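Local coordinates for protein putative amidohydrolase/peptidase (PDB 4WJB) that probably hydrolyses carbon-nitrogen bonds of linear amides or amidines, as a zinc-dependent enzyme of the peptidase M20 family, at residues P86-D98 with G193-E205. Sequence-based numbering, arbitrary orientation.
Sequences PDAAPVMTGSHAD and GYPVHAAYELHIE. With ZN (zinc ion), chain E; EDO (1,2-ethanediol), chain J; SO4 (sulfate ion), chain F; EDO (1,2-ethanediol), chain K.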
# COMPACT_ATOMS: atom_id res chain seq x y z
N PRO A 86 -45.43 31.44 -24.50
CA PRO A 86 -43.99 31.71 -24.62
C PRO A 86 -43.32 32.15 -23.32
O PRO A 86 -42.12 31.90 -23.16
CB PRO A 86 -43.93 32.85 -25.65
CG PRO A 86 -45.31 33.42 -25.70
CD PRO A 86 -46.23 32.28 -25.42
N ASP A 87 -44.06 32.78 -22.42
CA ASP A 87 -43.46 33.26 -21.19
C ASP A 87 -43.57 32.24 -20.05
O ASP A 87 -43.17 32.51 -18.92
CB ASP A 87 -44.09 34.59 -20.76
CG ASP A 87 -45.58 34.49 -20.49
OD1 ASP A 87 -46.20 33.49 -20.91
OD2 ASP A 87 -46.13 35.43 -19.87
N ALA A 88 -44.09 31.05 -20.36
CA ALA A 88 -44.17 29.98 -19.37
C ALA A 88 -42.79 29.40 -19.04
O ALA A 88 -41.91 29.36 -19.90
CB ALA A 88 -45.09 28.87 -19.87
N ALA A 89 -42.61 28.97 -17.80
CA ALA A 89 -41.38 28.29 -17.40
C ALA A 89 -41.17 27.06 -18.28
O ALA A 89 -42.09 26.27 -18.48
CB ALA A 89 -41.42 27.90 -15.93
N PRO A 90 -39.95 26.90 -18.81
CA PRO A 90 -39.70 25.82 -19.77
C PRO A 90 -39.49 24.46 -19.11
O PRO A 90 -39.14 24.37 -17.93
CB PRO A 90 -38.41 26.27 -20.45
CG PRO A 90 -37.69 27.01 -19.37
CD PRO A 90 -38.77 27.76 -18.64
N VAL A 91 -39.72 23.41 -19.89
CA VAL A 91 -39.20 22.10 -19.57
C VAL A 91 -37.85 21.98 -20.27
O VAL A 91 -37.75 22.28 -21.46
CB VAL A 91 -40.14 20.97 -20.01
CG1 VAL A 91 -39.48 19.60 -19.78
CG2 VAL A 91 -41.45 21.06 -19.23
N MET A 92 -36.83 21.58 -19.54
CA MET A 92 -35.47 21.53 -20.07
C MET A 92 -34.95 20.10 -20.10
O MET A 92 -35.24 19.31 -19.20
CB MET A 92 -34.53 22.42 -19.25
CG MET A 92 -33.07 22.41 -19.72
SD MET A 92 -32.03 23.70 -18.96
CE MET A 92 -32.23 23.31 -17.21
N THR A 93 -34.21 19.76 -21.14
CA THR A 93 -33.56 18.46 -21.20
C THR A 93 -32.25 18.59 -21.95
O THR A 93 -32.09 19.46 -22.79
CB THR A 93 -34.46 17.40 -21.87
OG1 THR A 93 -33.86 16.10 -21.73
CG2 THR A 93 -34.67 17.70 -23.35
N GLY A 94 -31.29 17.73 -21.62
CA GLY A 94 -30.02 17.79 -22.30
C GLY A 94 -28.90 17.28 -21.42
O GLY A 94 -29.14 16.71 -20.35
N SER A 95 -27.68 17.51 -21.86
CA SER A 95 -26.52 16.93 -21.21
C SER A 95 -25.29 17.65 -21.71
O SER A 95 -25.35 18.84 -22.03
CB SER A 95 -26.46 15.42 -21.51
OG SER A 95 -25.49 14.76 -20.72
N HIS A 96 -24.17 16.95 -21.80
CA HIS A 96 -22.93 17.56 -22.26
C HIS A 96 -22.45 16.92 -23.55
O HIS A 96 -22.74 15.76 -23.81
CB HIS A 96 -21.85 17.44 -21.19
CG HIS A 96 -21.56 16.03 -20.76
ND1 HIS A 96 -20.47 15.32 -21.21
CD2 HIS A 96 -22.21 15.21 -19.90
CE1 HIS A 96 -20.47 14.12 -20.66
NE2 HIS A 96 -21.51 14.03 -19.85
N ALA A 97 -21.73 17.68 -24.36
CA ALA A 97 -21.23 17.15 -25.62
C ALA A 97 -19.73 16.83 -25.51
O ALA A 97 -19.20 16.02 -26.28
CB ALA A 97 -21.49 18.14 -26.75
N ASP A 98 -19.07 17.46 -24.55
CA ASP A 98 -17.63 17.28 -24.38
C ASP A 98 -17.32 15.91 -23.77
O ASP A 98 -18.19 15.29 -23.16
CB ASP A 98 -17.04 18.40 -23.52
CG ASP A 98 -17.52 18.35 -22.09
OD1 ASP A 98 -18.72 18.64 -21.84
OD2 ASP A 98 -16.70 18.05 -21.20
N GLY A 193 -30.76 31.64 -13.15
CA GLY A 193 -31.48 32.73 -12.51
C GLY A 193 -32.90 32.96 -12.99
O GLY A 193 -33.49 34.01 -12.73
N TYR A 194 -33.46 31.98 -13.70
CA TYR A 194 -34.85 32.08 -14.17
C TYR A 194 -35.60 30.79 -13.85
O TYR A 194 -34.99 29.73 -13.74
CB TYR A 194 -34.90 32.39 -15.67
CG TYR A 194 -34.24 31.35 -16.53
CD1 TYR A 194 -34.93 30.22 -16.95
CD2 TYR A 194 -32.92 31.49 -16.92
CE1 TYR A 194 -34.32 29.26 -17.74
CE2 TYR A 194 -32.30 30.54 -17.71
CZ TYR A 194 -33.00 29.42 -18.11
OH TYR A 194 -32.39 28.47 -18.89
N PRO A 195 -36.94 30.87 -13.68
CA PRO A 195 -37.76 29.70 -13.36
C PRO A 195 -37.71 28.60 -14.42
O PRO A 195 -37.87 28.88 -15.61
CB PRO A 195 -39.17 30.28 -13.26
CG PRO A 195 -38.98 31.73 -12.95
CD PRO A 195 -37.72 32.12 -13.66
N VAL A 196 -37.49 27.37 -13.98
CA VAL A 196 -37.56 26.20 -14.86
C VAL A 196 -38.64 25.26 -14.33
O VAL A 196 -38.64 24.91 -13.16
CB VAL A 196 -36.21 25.46 -14.94
CG1 VAL A 196 -36.35 24.13 -15.67
CG2 VAL A 196 -35.17 26.33 -15.63
N HIS A 197 -39.58 24.87 -15.20
CA HIS A 197 -40.71 24.05 -14.76
C HIS A 197 -40.25 22.67 -14.31
O HIS A 197 -40.64 22.18 -13.25
CB HIS A 197 -41.75 23.92 -15.87
CG HIS A 197 -42.93 23.08 -15.49
ND1 HIS A 197 -43.86 23.47 -14.56
CD2 HIS A 197 -43.31 21.84 -15.90
CE1 HIS A 197 -44.77 22.52 -14.42
NE2 HIS A 197 -44.46 21.52 -15.22
N ALA A 198 -39.43 22.03 -15.14
CA ALA A 198 -38.87 20.73 -14.82
C ALA A 198 -37.66 20.48 -15.70
O ALA A 198 -37.52 21.08 -16.77
CB ALA A 198 -39.91 19.62 -15.01
N ALA A 199 -36.77 19.60 -15.25
CA ALA A 199 -35.60 19.24 -16.02
C ALA A 199 -35.41 17.73 -16.04
O ALA A 199 -35.66 17.06 -15.04
CB ALA A 199 -34.36 19.92 -15.47
N TYR A 200 -34.99 17.21 -17.18
CA TYR A 200 -34.72 15.79 -17.34
C TYR A 200 -33.42 15.57 -18.07
O TYR A 200 -33.18 16.21 -19.09
CB TYR A 200 -35.85 15.11 -18.11
CG TYR A 200 -37.18 15.13 -17.41
CD1 TYR A 200 -37.49 14.19 -16.44
CD2 TYR A 200 -38.14 16.10 -17.72
CE1 TYR A 200 -38.71 14.21 -15.79
CE2 TYR A 200 -39.36 16.11 -17.08
CZ TYR A 200 -39.65 15.17 -16.12
OH TYR A 200 -40.86 15.20 -15.49
N GLU A 201 -32.57 14.68 -17.56
CA GLU A 201 -31.35 14.31 -18.28
C GLU A 201 -31.32 12.81 -18.56
O GLU A 201 -31.42 11.99 -17.65
CB GLU A 201 -30.09 14.73 -17.50
CG GLU A 201 -28.80 14.34 -18.22
CD GLU A 201 -27.55 14.99 -17.63
OE1 GLU A 201 -26.44 14.71 -18.13
OE2 GLU A 201 -27.68 15.79 -16.68
N LEU A 202 -31.18 12.48 -19.84
CA LEU A 202 -31.02 11.11 -20.29
C LEU A 202 -29.53 10.77 -20.36
O LEU A 202 -28.77 11.54 -20.93
CB LEU A 202 -31.70 10.94 -21.65
CG LEU A 202 -31.53 9.64 -22.44
CD1 LEU A 202 -32.15 8.47 -21.69
CD2 LEU A 202 -32.16 9.80 -23.82
N HIS A 203 -29.11 9.65 -19.78
CA HIS A 203 -27.68 9.33 -19.69
C HIS A 203 -27.48 7.82 -19.57
O HIS A 203 -28.32 7.11 -19.00
CB HIS A 203 -27.04 10.06 -18.49
CG HIS A 203 -25.56 10.31 -18.62
ND1 HIS A 203 -24.62 9.31 -18.45
CD2 HIS A 203 -24.86 11.44 -18.86
CE1 HIS A 203 -23.40 9.82 -18.61
NE2 HIS A 203 -23.52 11.11 -18.85
N ILE A 204 -26.38 7.31 -20.11
CA ILE A 204 -26.04 5.91 -19.90
C ILE A 204 -25.69 5.71 -18.43
O ILE A 204 -25.25 6.65 -17.75
CB ILE A 204 -24.86 5.47 -20.78
CG1 ILE A 204 -23.59 6.23 -20.40
CG2 ILE A 204 -25.20 5.68 -22.26
CD1 ILE A 204 -22.33 5.65 -21.01
N GLU A 205 -25.88 4.50 -17.93
CA GLU A 205 -25.69 4.23 -16.51
C GLU A 205 -24.25 4.45 -16.04
O GLU A 205 -24.04 4.96 -14.94
CB GLU A 205 -26.10 2.79 -16.16
CG GLU A 205 -25.87 2.47 -14.69
CD GLU A 205 -26.04 1.00 -14.35
OE1 GLU A 205 -26.76 0.28 -15.08
OE2 GLU A 205 -25.44 0.56 -13.34
ZN ZN E . -21.68 12.23 -18.77
C1 EDO J . -31.14 18.31 -17.48
O1 EDO J . -31.21 19.49 -18.28
C2 EDO J . -29.80 18.30 -16.77
O2 EDO J . -28.75 18.28 -17.74
S SO4 F . -45.94 29.00 -15.31
O1 SO4 F . -45.77 28.30 -14.04
O2 SO4 F . -44.72 29.74 -15.62
O3 SO4 F . -46.22 28.05 -16.37
O4 SO4 F . -47.07 29.93 -15.24
C1 EDO K . -43.49 18.37 -12.61
O1 EDO K . -42.95 19.08 -11.49
C2 EDO K . -42.44 17.41 -13.14
O2 EDO K . -42.69 17.16 -14.52
O HOH W 1 -31.45 14.56 -22.08
O HOH W 2 -26.21 11.98 -21.69
O HOH W 3 -22.54 13.33 -17.19
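Met92 sits between Ala198 and Tyr200 of a parallel neighbour: its N gives a nearly straight bond to Ala198 O (2.9 Å), and its O takes Tyr200 N; one step earlier His197 N donates to Pro90 O. Strands 91-96 and 198-204 run side by side in the sheet of the catalytic domain, with strand 133-138 on the far edge of 91-96. On one face, Val91 carries CG2 to the rim of the His197 imidazole, 3.9 Å from CD2, while CG1 comes up to the edge of the Tyr200 ring near CD2; helices 345-357 and 403-421 pack over this side. On the other face the small Ala199 CB makes a shallow step beside Met92, whose chain bends at its last torsion (chi3 58°) and brings CE within 4.4 Å of that methyl. Val196 CG1 is the bump between Pro90 O and Met92 CB. Before the strands, Ala89 CB is set against the 195-197 backbone, 3.7 Å from Pro195 O, and Pro90 CG comes to the edge of the Tyr194 ring, near CE1.

At the last paired position Thr93 OG1, swung anti to its own N (chi1 -172°), adds a side-chain bond to Tyr200 O from above the carbonyl plane (2.7 Å). From Gly94 and Glu201 the strands part. Extended Glu201 passes CG close beside Gly94 O, and Ser95 OG donates to its OE1 from above the carboxylate plane (2.8 Å); OE2 is held by Ala373 N. Water 2 joins Ser95 OG to Leu202 O, water 1 Thr93 OG1 to Leu202 N.

The His96 and His203 rings meet rim to rim, planes 34° apart, each binding zinc through NE2, with Asp107 and a water as further ligands. Each ND1 donates to a main-chain oxygen, of Asp98 and Ile204 respectively, which, with the metal bond, sets the rotation of both rings and presents NE2 as the lone-pair donor.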